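Local structure of prolyl oligopeptidase (Novosphingobium capsulatum, 1YR2) at residues A[645-650]-A[671-676]; A[258-263]-A[304-309]; A[426-431]-A[477-482]; A[322-327]-A[414-419]. The protein is a serine protease that probably hydrolyses short peptides on the carboxyl side of proline, and less readily of alanine. One frame throughout, in Å; residues are numbered along the deposited sequence.

Contact 1 (A[645-650]-A[671-676]); sequences VDYPAI and AALQTA
The phenol oxygen of Tyr647 is held twice: its OH hydrogen-bonds both to OD1 of Asn586, on helix 576-587, and to the backbone N of Arg642. With its outer end fixed in this way, the ring presents its CD2 and CE2 side to Leu673, whose CD2 methyl comes at it obliquely, 4.1 Å from Tyr647 CD2. The other methyl of the leucine goes to Ile650: Leu673 CD1 lies 3.8 Å from Ile650 CD1 and 4.1 Å from Ile650 CG2. Ile650 CD1 also reaches the leucine's second methyl, so the fork of Leu673 sits against both side chains at once, crossing each at about a right angle. Turning CG of Leu673 away from the carbonyl carbon (chi1 -66°) and extending the chain beyond it is what brings the fork off the helix to these two. With an alanine in place of Leu673 both methyls go, which would probably open a gap beside the Tyr647 ring and leave Ile650 CD1 without its cover from the helix. On the last turn of that helix, Ala671 O takes two bonds from opposite faces of its carbonyl plane, from Thr675 OG1 at 2.7 Å and from Thr675 N at 3.0 Å. His683 touches Tyr647, Ile650 and Leu673 alike. It opens the next strand, so the contact packs helix 664-675 onto the parallel strands 649-654 and 683-687, a beta-alpha-beta crossover of the alpha/beta-hydrolase fold.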
loop_
_atom_site.group_PDB
_atom_site.type_symbol
_atom_site.label_atom_id
_atom_site.label_comp_id
_atom_site.label_asym_id
_atom_site.label_seq_id
_atom_site.Cartn_x
_atom_site.Cartn_y
_atom_site.Cartn_z
ATOM N N VAL A 645 29.846 -23.987 -7.281
ATOM C CA VAL A 645 28.489 -24.114 -7.775
ATOM C C VAL A 645 28.236 -22.885 -8.647
ATOM O O VAL A 645 28.553 -21.800 -8.214
ATOM C CB VAL A 645 27.567 -24.136 -6.514
ATOM C CG1 VAL A 645 26.166 -23.895 -6.836
ATOM C CG2 VAL A 645 27.740 -25.509 -5.779
ATOM N N ASP A 646 27.669 -23.047 -9.844
ATOM C CA ASP A 646 27.317 -21.904 -10.688
ATOM C C ASP A 646 26.088 -21.133 -10.133
ATOM O O ASP A 646 24.992 -21.685 -9.968
ATOM C CB ASP A 646 27.041 -22.317 -12.137
ATOM C CG ASP A 646 28.315 -22.775 -12.895
ATOM O OD1 ASP A 646 29.463 -22.402 -12.559
ATOM O OD2 ASP A 646 28.232 -23.511 -13.875
ATOM N N TYR A 647 26.294 -19.848 -9.880
ATOM C CA TYR A 647 25.268 -18.978 -9.347
ATOM C C TYR A 647 24.565 -18.274 -10.504
ATOM O O TYR A 647 25.130 -18.089 -11.576
ATOM C CB TYR A 647 25.890 -17.925 -8.393
ATOM C CG TYR A 647 25.909 -18.371 -6.924
ATOM C CD1 TYR A 647 26.362 -19.650 -6.550
ATOM C CD2 TYR A 647 25.444 -17.547 -5.932
ATOM C CE1 TYR A 647 26.376 -20.045 -5.235
ATOM C CE2 TYR A 647 25.440 -17.956 -4.577
ATOM C CZ TYR A 647 25.938 -19.170 -4.250
ATOM O OH TYR A 647 25.879 -19.560 -2.942
ATOM N N PRO A 648 23.358 -17.806 -10.253
ATOM C CA PRO A 648 22.690 -16.940 -11.209
ATOM C C PRO A 648 23.468 -15.637 -11.418
ATOM O O PRO A 648 24.384 -15.272 -10.654
ATOM C CB PRO A 648 21.351 -16.630 -10.541
ATOM C CG PRO A 648 21.339 -17.289 -9.247
ATOM C CD PRO A 648 22.594 -17.979 -9.001
ATOM N N ALA A 649 23.087 -14.932 -12.454
ATOM C CA ALA A 649 23.506 -13.516 -12.578
ATOM C C ALA A 649 22.825 -12.769 -11.437
ATOM O O ALA A 649 21.651 -13.002 -11.168
ATOM C CB ALA A 649 23.086 -12.951 -13.907
ATOM N N ILE A 650 23.538 -11.852 -10.784
ATOM C CA ILE A 650 23.037 -11.167 -9.623
ATOM C C ILE A 650 23.384 -9.705 -9.709
ATOM O O ILE A 650 24.540 -9.367 -10.001
ATOM C CB ILE A 650 23.649 -11.743 -8.313
ATOM C CG1 ILE A 650 23.308 -13.218 -8.130
ATOM C CG2 ILE A 650 23.181 -10.943 -7.098
ATOM C CD1 ILE A 650 24.049 -13.903 -6.986
ATOM N N ALA A 671 31.246 -8.436 -2.231
ATOM C CA ALA A 671 32.648 -8.842 -2.123
ATOM C C ALA A 671 32.762 -10.351 -2.026
ATOM O O ALA A 671 33.613 -10.933 -2.684
ATOM C CB ALA A 671 33.358 -8.145 -0.948
ATOM N N ALA A 672 31.885 -10.987 -1.238
ATOM C CA ALA A 672 31.872 -12.413 -1.077
ATOM C C ALA A 672 31.558 -13.133 -2.380
ATOM O O ALA A 672 32.297 -14.080 -2.755
ATOM C CB ALA A 672 30.873 -12.875 0.057
ATOM N N LEU A 673 30.503 -12.691 -3.085
ATOM C CA LEU A 673 30.148 -13.291 -4.373
ATOM C C LEU A 673 31.271 -13.141 -5.415
ATOM O O LEU A 673 31.523 -14.075 -6.153
ATOM C CB LEU A 673 28.914 -12.588 -4.987
ATOM C CG LEU A 673 27.580 -12.716 -4.286
ATOM C CD1 LEU A 673 26.560 -11.914 -4.993
ATOM C CD2 LEU A 673 27.112 -14.174 -4.224
ATOM N N GLN A 674 31.895 -11.959 -5.508
ATOM C CA GLN A 674 32.919 -11.697 -6.533
ATOM C C GLN A 674 34.211 -12.476 -6.222
ATOM O O GLN A 674 34.914 -12.891 -7.116
ATOM C CB GLN A 674 33.250 -10.218 -6.672
ATOM C CG GLN A 674 32.179 -9.415 -7.395
ATOM C CD GLN A 674 32.441 -7.945 -7.478
ATOM O OE1 GLN A 674 33.471 -7.426 -6.960
ATOM N NE2 GLN A 674 31.477 -7.222 -8.108
ATOM N N THR A 675 34.473 -12.703 -4.940
ATOM C CA THR A 675 35.609 -13.499 -4.499
ATOM C C THR A 675 35.413 -15.018 -4.637
ATOM O O THR A 675 36.387 -15.748 -4.792
ATOM C CB THR A 675 35.878 -13.185 -3.062
ATOM O OG1 THR A 675 36.170 -11.788 -2.963
ATOM C CG2 THR A 675 37.149 -13.954 -2.511
ATOM N N ALA A 676 34.179 -15.497 -4.524
ATOM C CA ALA A 676 33.893 -16.918 -4.587
ATOM C C ALA A 676 34.009 -17.477 -5.991
ATOM O O ALA A 676 33.886 -16.760 -6.949
ATOM C CB ALA A 676 32.495 -17.235 -4.026
#

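Contact 2 (A[258-263]-A[304-309]); sequences QPVFAT and GKIGPV
Val309 is the main bump here, and it fits the dent between Phe261 and the backbone of Val260. Its CG1 methyl, anti to its backbone N (chi1 -179°), meets the phenylalanine ring obliquely, 3.5 Å from Phe261 CD1 and 3.6 Å from Phe261 CE1. The other methyl settles by the preceding carbonyl, Val309 CG2 lying 3.6 Å from Val260 O. A second bump, Ile306, points its CD1 at CG2 of Val260 across a looser 4.3 Å. The receiving surface owes its shape to a classic beta bulge: Val260 and Phe261 both face Val245, and their side chains turn to the same side of the strand. Where the strands diverge, a water fills in, accepting from Gln258 NE2 at 3.1 Å and from Ile306 N at 3.0 Å, while Gln258 OE1 bonds to Arg249. Strands 258-261 and 305-311 are the fourth, outer strands of two successive four-stranded blades of the beta-propeller. Leu223 of strand 221-226 touches both Val260 and Ile306 from the blade of 258-261, and in the blade of 305-311 His297 and Ala299 of strand 295-302 touch Val309, while His271 of strand 270-275 meets the Phe261 ring edge-to-face.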
loop_
_atom_site.group_PDB
_atom_site.type_symbol
_atom_site.label_atom_id
_atom_site.label_comp_id
_atom_site.label_asym_id
_atom_site.label_seq_id
_atom_site.Cartn_x
_atom_site.Cartn_y
_atom_site.Cartn_z
ATOM N N GLN A 258 -20.082 27.479 19.528
ATOM C CA GLN A 258 -20.683 26.814 20.666
ATOM C C GLN A 258 -19.868 25.509 20.972
ATOM O O GLN A 258 -19.714 24.706 20.078
ATOM C CB GLN A 258 -22.085 26.444 20.226
ATOM C CG GLN A 258 -22.945 25.590 21.186
ATOM C CD GLN A 258 -24.336 25.361 20.599
ATOM O OE1 GLN A 258 -24.954 26.316 20.131
ATOM N NE2 GLN A 258 -24.805 24.095 20.569
ATOM N N PRO A 259 -19.402 25.301 22.195
ATOM C CA PRO A 259 -18.723 24.069 22.592
ATOM C C PRO A 259 -19.686 22.881 22.571
ATOM O O PRO A 259 -20.829 23.009 22.982
ATOM C CB PRO A 259 -18.248 24.358 24.010
ATOM C CG PRO A 259 -18.968 25.534 24.464
ATOM C CD PRO A 259 -19.556 26.241 23.325
ATOM N N VAL A 260 -19.248 21.745 22.050
ATOM C CA VAL A 260 -20.093 20.548 21.956
ATOM C C VAL A 260 -19.610 19.434 22.843
ATOM O O VAL A 260 -20.415 18.797 23.526
ATOM C CB VAL A 260 -20.148 20.050 20.500
ATOM C CG1 VAL A 260 -20.939 18.742 20.403
ATOM C CG2 VAL A 260 -20.809 21.101 19.639
ATOM N N PHE A 261 -18.293 19.189 22.859
ATOM C CA PHE A 261 -17.754 18.074 23.640
ATOM C C PHE A 261 -16.303 18.277 24.043
ATOM O O PHE A 261 -15.477 18.709 23.230
ATOM C CB PHE A 261 -17.835 16.764 22.855
ATOM C CG PHE A 261 -17.631 15.536 23.702
ATOM C CD1 PHE A 261 -18.527 15.219 24.717
ATOM C CD2 PHE A 261 -16.519 14.708 23.513
ATOM C CE1 PHE A 261 -18.331 14.149 25.499
ATOM C CE2 PHE A 261 -16.349 13.592 24.303
ATOM C CZ PHE A 261 -17.230 13.315 25.278
ATOM N N ALA A 262 -16.034 17.928 25.294
ATOM C CA ALA A 262 -14.701 17.893 25.859
ATOM C C ALA A 262 -14.624 16.823 26.941
ATOM O O ALA A 262 -15.661 16.443 27.497
ATOM C CB ALA A 262 -14.342 19.242 26.445
ATOM N N THR A 263 -13.403 16.371 27.254
ATOM C CA THR A 263 -13.150 15.495 28.412
ATOM C C THR A 263 -12.131 16.141 29.340
ATOM O O THR A 263 -10.946 15.857 29.250
ATOM C CB THR A 263 -12.635 14.095 28.007
ATOM O OG1 THR A 263 -11.556 14.193 27.060
ATOM C CG2 THR A 263 -13.732 13.310 27.324
ATOM N N GLY A 304 -32.258 21.035 14.106
ATOM C CA GLY A 304 -31.025 21.778 13.981
ATOM C C GLY A 304 -30.243 21.957 15.261
ATOM O O GLY A 304 -29.174 22.591 15.233
ATOM N N LYS A 305 -30.761 21.436 16.373
ATOM C CA LYS A 305 -30.176 21.623 17.700
ATOM C C LYS A 305 -29.616 20.304 18.226
ATOM O O LYS A 305 -30.259 19.277 18.185
ATOM C CB LYS A 305 -31.235 22.150 18.679
ATOM C CG LYS A 305 -31.721 23.598 18.345
ATOM C CD LYS A 305 -32.334 24.366 19.548
ATOM C CE LYS A 305 -31.255 24.909 20.552
ATOM N NZ LYS A 305 -30.751 23.850 21.528
ATOM N N ILE A 306 -28.395 20.357 18.726
ATOM C CA ILE A 306 -27.720 19.166 19.254
ATOM C C ILE A 306 -28.135 18.916 20.684
ATOM O O ILE A 306 -27.977 19.767 21.550
ATOM C CB ILE A 306 -26.192 19.381 19.197
ATOM C CG1 ILE A 306 -25.761 19.554 17.754
ATOM C CG2 ILE A 306 -25.483 18.201 19.835
ATOM C CD1 ILE A 306 -24.350 19.932 17.583
ATOM N N GLY A 307 -28.628 17.726 20.970
ATOM C CA GLY A 307 -29.045 17.394 22.306
ATOM C C GLY A 307 -27.873 17.029 23.212
ATOM O O GLY A 307 -26.702 17.182 22.852
ATOM N N PRO A 308 -28.181 16.550 24.405
ATOM C CA PRO A 308 -27.134 16.146 25.354
ATOM C C PRO A 308 -26.245 15.049 24.756
ATOM O O PRO A 308 -26.742 14.169 24.068
ATOM C CB PRO A 308 -27.929 15.609 26.553
ATOM C CG PRO A 308 -29.273 16.074 26.398
ATOM C CD PRO A 308 -29.542 16.337 24.946
ATOM N N VAL A 309 -24.944 15.132 24.999
ATOM C CA VAL A 309 -23.954 14.145 24.521
ATOM C C VAL A 309 -23.885 13.020 25.541
ATOM O O VAL A 309 -23.664 13.292 26.750
ATOM C CB VAL A 309 -22.558 14.775 24.327
ATOM C CG1 VAL A 309 -21.540 13.733 23.813
ATOM C CG2 VAL A 309 -22.602 15.894 23.330
HETATM O O HOH W 1 -27.173 23.062 18.934
#

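Contact 3 (A[426-431]-A[477-482]); sequences SSFTQP and FIVRRK
Phe428 and Thr429 are the corner residues of a type I beta turn running from Ser427 to Gln430, closed by Ser427 N to Gln430 O at 2.9 Å and Gln430 N to Ser427 O at 3.1 Å. It faces the end of strand 473-481, where alternation directs Phe477 and Val479 at the turn and Ile478 and Arg480 away from it. CG of Phe428, turned away from its carbonyl carbon (chi1 -58°), sends the ring toward that strand. The two phenylalanine rings meet obliquely, their planes at 56° and centroids 5.4 Å apart. Phe428 CE2 comes over one face of the Phe477 ring, 3.7 Å from Phe477 CD2, which in turn lies at the edge of the Phe428 ring. Nearer the backbone, Val479 CG2 rests against Phe428 CB, CG and CD2, closest to CD2 at 3.8 Å. The valine's other methyl faces Thr429 tip to tip, Val479 CG1 being 3.6 Å from Thr429 CG2. A serine at Phe428 would lack the ring, and would probably expose the face of Phe477 and one methyl of Val479 to a gap between the domains. Thus a propeller turn touches the hydrolase sheet here through carbon alone. Such a seam would be expected to resist opening to water yet tolerate small shifts, consistent with the interdomain motion proposed for this enzyme.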
loop_
_atom_site.group_PDB
_atom_site.type_symbol
_atom_site.label_atom_id
_atom_site.label_comp_id
_atom_site.label_asym_id
_atom_site.label_seq_id
_atom_site.Cartn_x
_atom_site.Cartn_y
_atom_site.Cartn_z
ATOM N N SER A 426 -7.952 -1.190 -7.531
ATOM C CA SER A 426 -6.645 -1.209 -8.177
ATOM C C SER A 426 -6.121 -2.636 -8.268
ATOM O O SER A 426 -6.609 -3.556 -7.558
ATOM C CB SER A 426 -5.682 -0.309 -7.432
ATOM O OG SER A 426 -5.177 -1.001 -6.305
ATOM N N SER A 427 -5.168 -2.867 -9.152
ATOM C CA SER A 427 -4.544 -4.170 -9.227
ATOM C C SER A 427 -3.241 -4.064 -9.995
ATOM O O SER A 427 -2.863 -2.992 -10.374
ATOM C CB SER A 427 -5.474 -5.206 -9.900
ATOM O OG SER A 427 -5.036 -6.524 -9.579
ATOM N N PHE A 428 -2.559 -5.186 -10.227
ATOM C CA PHE A 428 -1.248 -5.148 -10.874
ATOM C C PHE A 428 -1.313 -4.541 -12.271
ATOM O O PHE A 428 -0.329 -3.976 -12.737
ATOM C CB PHE A 428 -0.614 -6.533 -10.907
ATOM C CG PHE A 428 -0.453 -7.139 -9.572
ATOM C CD1 PHE A 428 0.501 -6.665 -8.706
ATOM C CD2 PHE A 428 -1.321 -8.157 -9.136
ATOM C CE1 PHE A 428 0.650 -7.194 -7.442
ATOM C CE2 PHE A 428 -1.143 -8.747 -7.869
ATOM C CZ PHE A 428 -0.166 -8.235 -7.014
ATOM N N THR A 429 -2.475 -4.600 -12.929
ATOM C CA THR A 429 -2.611 -3.980 -14.252
ATOM C C THR A 429 -3.686 -2.940 -14.291
ATOM O O THR A 429 -4.167 -2.565 -15.376
ATOM C CB THR A 429 -2.929 -5.035 -15.302
ATOM O OG1 THR A 429 -4.075 -5.791 -14.852
ATOM C CG2 THR A 429 -1.759 -6.030 -15.371
ATOM N N GLN A 430 -4.030 -2.418 -13.134
ATOM C CA GLN A 430 -5.061 -1.378 -13.019
ATOM C C GLN A 430 -4.647 -0.335 -12.010
ATOM O O GLN A 430 -4.799 -0.522 -10.794
ATOM C CB GLN A 430 -6.396 -2.019 -12.667
ATOM C CG GLN A 430 -7.557 -1.060 -12.454
ATOM C CD GLN A 430 -7.861 -0.300 -13.697
ATOM O OE1 GLN A 430 -8.525 -0.826 -14.585
ATOM N NE2 GLN A 430 -7.369 0.933 -13.781
ATOM N N PRO A 431 -4.111 0.795 -12.461
ATOM C CA PRO A 431 -3.927 1.907 -11.541
ATOM C C PRO A 431 -5.254 2.290 -10.889
ATOM O O PRO A 431 -6.303 2.148 -11.521
ATOM C CB PRO A 431 -3.395 3.028 -12.445
ATOM C CG PRO A 431 -2.899 2.331 -13.674
ATOM C CD PRO A 431 -3.746 1.133 -13.844
ATOM N N PHE A 477 -0.022 -14.911 -7.143
ATOM C CA PHE A 477 -0.614 -14.170 -8.257
ATOM C C PHE A 477 0.293 -14.335 -9.452
ATOM O O PHE A 477 1.525 -14.353 -9.319
ATOM C CB PHE A 477 -0.689 -12.656 -7.980
ATOM C CG PHE A 477 -1.579 -12.264 -6.851
ATOM C CD1 PHE A 477 -2.934 -12.506 -6.908
ATOM C CD2 PHE A 477 -1.055 -11.688 -5.704
ATOM C CE1 PHE A 477 -3.759 -12.198 -5.843
ATOM C CE2 PHE A 477 -1.893 -11.348 -4.635
ATOM C CZ PHE A 477 -3.244 -11.591 -4.727
ATOM N N ILE A 478 -0.299 -14.510 -10.619
ATOM C CA ILE A 478 0.445 -14.581 -11.882
ATOM C C ILE A 478 -0.225 -13.616 -12.840
ATOM O O ILE A 478 -1.450 -13.688 -13.042
ATOM C CB ILE A 478 0.339 -16.020 -12.426
ATOM C CG1 ILE A 478 1.022 -16.989 -11.477
ATOM C CG2 ILE A 478 1.045 -16.140 -13.804
ATOM C CD1 ILE A 478 0.581 -18.388 -11.702
ATOM N N VAL A 479 0.550 -12.722 -13.434
ATOM C CA VAL A 479 -0.003 -11.618 -14.180
ATOM C C VAL A 479 0.672 -11.610 -15.520
ATOM O O VAL A 479 1.882 -11.584 -15.611
ATOM C CB VAL A 479 0.304 -10.271 -13.491
ATOM C CG1 VAL A 479 -0.443 -9.153 -14.206
ATOM C CG2 VAL A 479 -0.111 -10.315 -12.052
ATOM N N ARG A 480 -0.120 -11.664 -16.564
ATOM C CA ARG A 480 0.420 -11.759 -17.928
ATOM C C ARG A 480 -0.448 -11.009 -18.897
ATOM O O ARG A 480 -1.677 -10.998 -18.777
ATOM C CB ARG A 480 0.420 -13.200 -18.374
ATOM C CG ARG A 480 1.515 -14.025 -17.731
ATOM C CD ARG A 480 1.433 -15.510 -18.013
ATOM N NE ARG A 480 0.255 -16.130 -17.403
ATOM C CZ ARG A 480 0.081 -17.440 -17.359
ATOM N NH1 ARG A 480 0.985 -18.244 -17.898
ATOM N NH2 ARG A 480 -1.009 -17.958 -16.809
ATOM N N ARG A 481 0.190 -10.393 -19.870
ATOM C CA ARG A 481 -0.524 -9.884 -21.011
ATOM C C ARG A 481 -1.202 -11.032 -21.809
ATOM O O ARG A 481 -0.755 -12.163 -21.770
ATOM C CB ARG A 481 0.458 -9.085 -21.872
ATOM C CG ARG A 481 -0.180 -8.106 -22.823
ATOM C CD ARG A 481 0.896 -7.229 -23.448
ATOM N NE ARG A 481 1.913 -8.037 -24.123
ATOM C CZ ARG A 481 3.063 -7.579 -24.574
ATOM N NH1 ARG A 481 3.399 -6.324 -24.344
ATOM N NH2 ARG A 481 3.921 -8.383 -25.192
ATOM N N LYS A 482 -2.290 -10.704 -22.507
ATOM C CA LYS A 482 -3.142 -11.698 -23.156
ATOM C C LYS A 482 -2.547 -12.298 -24.463
ATOM O O LYS A 482 -3.155 -13.184 -25.082
ATOM C CB LYS A 482 -4.559 -11.131 -23.415
ATOM C CG LYS A 482 -5.387 -11.033 -22.172
ATOM C CD LYS A 482 -6.826 -10.603 -22.431
ATOM C CE LYS A 482 -7.607 -10.580 -21.105
ATOM N NZ LYS A 482 -8.919 -9.958 -21.345
#

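Contact 4 (A[322-327]-A[414-419]); sequences FVDGVG and GRPGDR
Pro416 sets the CG-CD edge of its ring against one carboxylate oxygen of Asp324, OD2 lying 3.3 Å from Pro416 CD and 3.4 Å from Pro416 CG. The two side chains come at each other from opposite directions, and the aspartate reaches out because its CG stands anti to the backbone N (chi1 -158°). That same OD2 hydrogen-bonds to Ser277 OG, which fixes the oxygen the proline leans on; OD1 takes a weak bond from the N of the next residue, Gly325. Further along the strand, Val326 and Pro416 slide past each other, Val326 CG2 touching Pro416 CB at 3.9 Å. The proline takes the first corner of a type II beta turn, Arg415 to Asp418, with Gly417 at the second corner in the positive-phi conformation usual there. In the seven-bladed propeller, strand 320-326 is the first strand of its blade, and the turn joins the first two strands of another blade, two further on. Ile371, in strand 365-372 of the blade between, touches Pro416 as well, so the proline meets residues of both blades. Behind the proline, the turn is closed by Asp418 N to Arg415 O and braced by a salt bridge, Arg415 NH2 to Asp418 OD2 at 3.1 Å. The oxygen lies in the guanidinium plane, yet the arginine approaches it from above the carboxylate plane.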
loop_
_atom_site.group_PDB
_atom_site.type_symbol
_atom_site.label_atom_id
_atom_site.label_comp_id
_atom_site.label_asym_id
_atom_site.label_seq_id
_atom_site.Cartn_x
_atom_site.Cartn_y
_atom_site.Cartn_z
ATOM N N PHE A 322 -17.304 4.324 13.140
ATOM C CA PHE A 322 -18.669 4.697 12.728
ATOM C C PHE A 322 -18.783 4.619 11.217
ATOM O O PHE A 322 -17.975 5.151 10.525
ATOM C CB PHE A 322 -18.937 6.123 13.195
ATOM C CG PHE A 322 -20.267 6.693 12.759
ATOM C CD1 PHE A 322 -21.435 6.035 12.998
ATOM C CD2 PHE A 322 -20.298 7.931 12.126
ATOM C CE1 PHE A 322 -22.629 6.577 12.582
ATOM C CE2 PHE A 322 -21.491 8.485 11.747
ATOM C CZ PHE A 322 -22.650 7.803 11.999
ATOM N N VAL A 323 -19.814 3.937 10.737
ATOM C CA VAL A 323 -20.061 3.822 9.296
ATOM C C VAL A 323 -21.016 4.929 8.868
ATOM O O VAL A 323 -20.595 5.868 8.190
ATOM C CB VAL A 323 -20.580 2.420 8.948
ATOM C CG1 VAL A 323 -20.860 2.272 7.472
ATOM C CG2 VAL A 323 -19.590 1.367 9.335
ATOM N N ASP A 324 -22.283 4.823 9.270
ATOM C CA ASP A 324 -23.289 5.838 9.033
ATOM C C ASP A 324 -24.505 5.492 9.887
ATOM O O ASP A 324 -24.529 4.456 10.571
ATOM C CB ASP A 324 -23.646 5.867 7.533
ATOM C CG ASP A 324 -24.265 7.195 7.062
ATOM O OD1 ASP A 324 -24.527 8.162 7.848
ATOM O OD2 ASP A 324 -24.502 7.345 5.852
ATOM N N GLY A 325 -25.498 6.373 9.860
ATOM C CA GLY A 325 -26.772 6.156 10.514
ATOM C C GLY A 325 -27.913 6.339 9.532
ATOM O O GLY A 325 -27.774 7.047 8.555
ATOM N N VAL A 326 -29.005 5.631 9.765
ATOM C CA VAL A 326 -30.256 5.859 9.051
ATOM C C VAL A 326 -31.295 5.891 10.135
ATOM O O VAL A 326 -31.450 4.919 10.885
ATOM C CB VAL A 326 -30.619 4.724 8.072
ATOM C CG1 VAL A 326 -31.984 4.987 7.396
ATOM C CG2 VAL A 326 -29.571 4.528 7.069
ATOM N N GLY A 327 -31.974 7.022 10.275
ATOM C CA GLY A 327 -33.021 7.119 11.292
ATOM C C GLY A 327 -32.363 7.077 12.669
ATOM O O GLY A 327 -31.400 7.792 12.913
ATOM N N GLY A 414 -20.953 7.055 -1.426
ATOM C CA GLY A 414 -22.378 6.916 -1.661
ATOM C C GLY A 414 -23.084 7.231 -0.354
ATOM O O GLY A 414 -22.458 7.484 0.669
ATOM N N ARG A 415 -24.388 7.294 -0.431
ATOM C CA ARG A 415 -25.219 7.697 0.689
ATOM C C ARG A 415 -26.425 6.735 0.750
ATOM O O ARG A 415 -26.900 6.235 -0.281
ATOM C CB ARG A 415 -25.752 9.107 0.418
ATOM C CG ARG A 415 -24.758 10.220 0.516
ATOM C CD ARG A 415 -25.388 11.579 0.198
ATOM N NE ARG A 415 -25.968 11.626 -1.160
ATOM C CZ ARG A 415 -26.857 12.547 -1.571
ATOM N NH1 ARG A 415 -27.272 13.499 -0.733
ATOM N NH2 ARG A 415 -27.337 12.536 -2.817
ATOM N N PRO A 416 -26.964 6.541 1.936
ATOM C CA PRO A 416 -28.216 5.821 2.067
ATOM C C PRO A 416 -29.296 6.531 1.255
ATOM O O PRO A 416 -29.355 7.741 1.232
ATOM C CB PRO A 416 -28.531 5.931 3.562
ATOM C CG PRO A 416 -27.312 6.210 4.209
ATOM C CD PRO A 416 -26.446 6.994 3.245
ATOM N N GLY A 417 -30.116 5.788 0.557
ATOM C CA GLY A 417 -31.169 6.391 -0.244
ATOM C C GLY A 417 -30.724 6.892 -1.616
ATOM O O GLY A 417 -31.560 7.294 -2.373
ATOM N N ASP A 418 -29.418 6.917 -1.901
ATOM C CA ASP A 418 -28.883 7.344 -3.191
ATOM C C ASP A 418 -28.588 6.091 -4.044
ATOM O O ASP A 418 -27.905 5.168 -3.572
ATOM C CB ASP A 418 -27.597 8.150 -2.925
ATOM C CG ASP A 418 -27.069 8.873 -4.140
ATOM O OD1 ASP A 418 -27.331 8.446 -5.291
ATOM O OD2 ASP A 418 -26.341 9.902 -4.012
ATOM N N ARG A 419 -29.013 6.083 -5.303
ATOM C CA ARG A 419 -28.788 4.944 -6.195
ATOM C C ARG A 419 -27.405 4.920 -6.864
ATOM O O ARG A 419 -27.056 3.937 -7.474
ATOM C CB ARG A 419 -29.872 4.902 -7.263
ATOM C CG ARG A 419 -29.767 5.977 -8.349
ATOM C CD ARG A 419 -31.091 6.197 -9.047
ATOM N NE ARG A 419 -31.170 7.453 -9.795
ATOM C CZ ARG A 419 -32.119 7.721 -10.693
ATOM N NH1 ARG A 419 -33.079 6.830 -10.954
ATOM N NH2 ARG A 419 -32.126 8.885 -11.338
#

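Overall arrangement
From the N terminus the four contacts close in the order 2, 4, 3, 1, each complete before the next begins, so none nests in or crosses another. Contact 2 closes a loop of 40 residues between the outer edges of two successive propeller blades. Strand 320-326 follows at once and opens contact 4, whose longer loop of 86 residues takes in the rest of its own blade, the whole of the next and the first strand of the last. Contact 3 then ties the last blade to the hydrolase sheet. Contact 1 lies further along that same sheet, its centre 33 Å from that of contact 3, on the opposite side of the molecule's centre from contact 2.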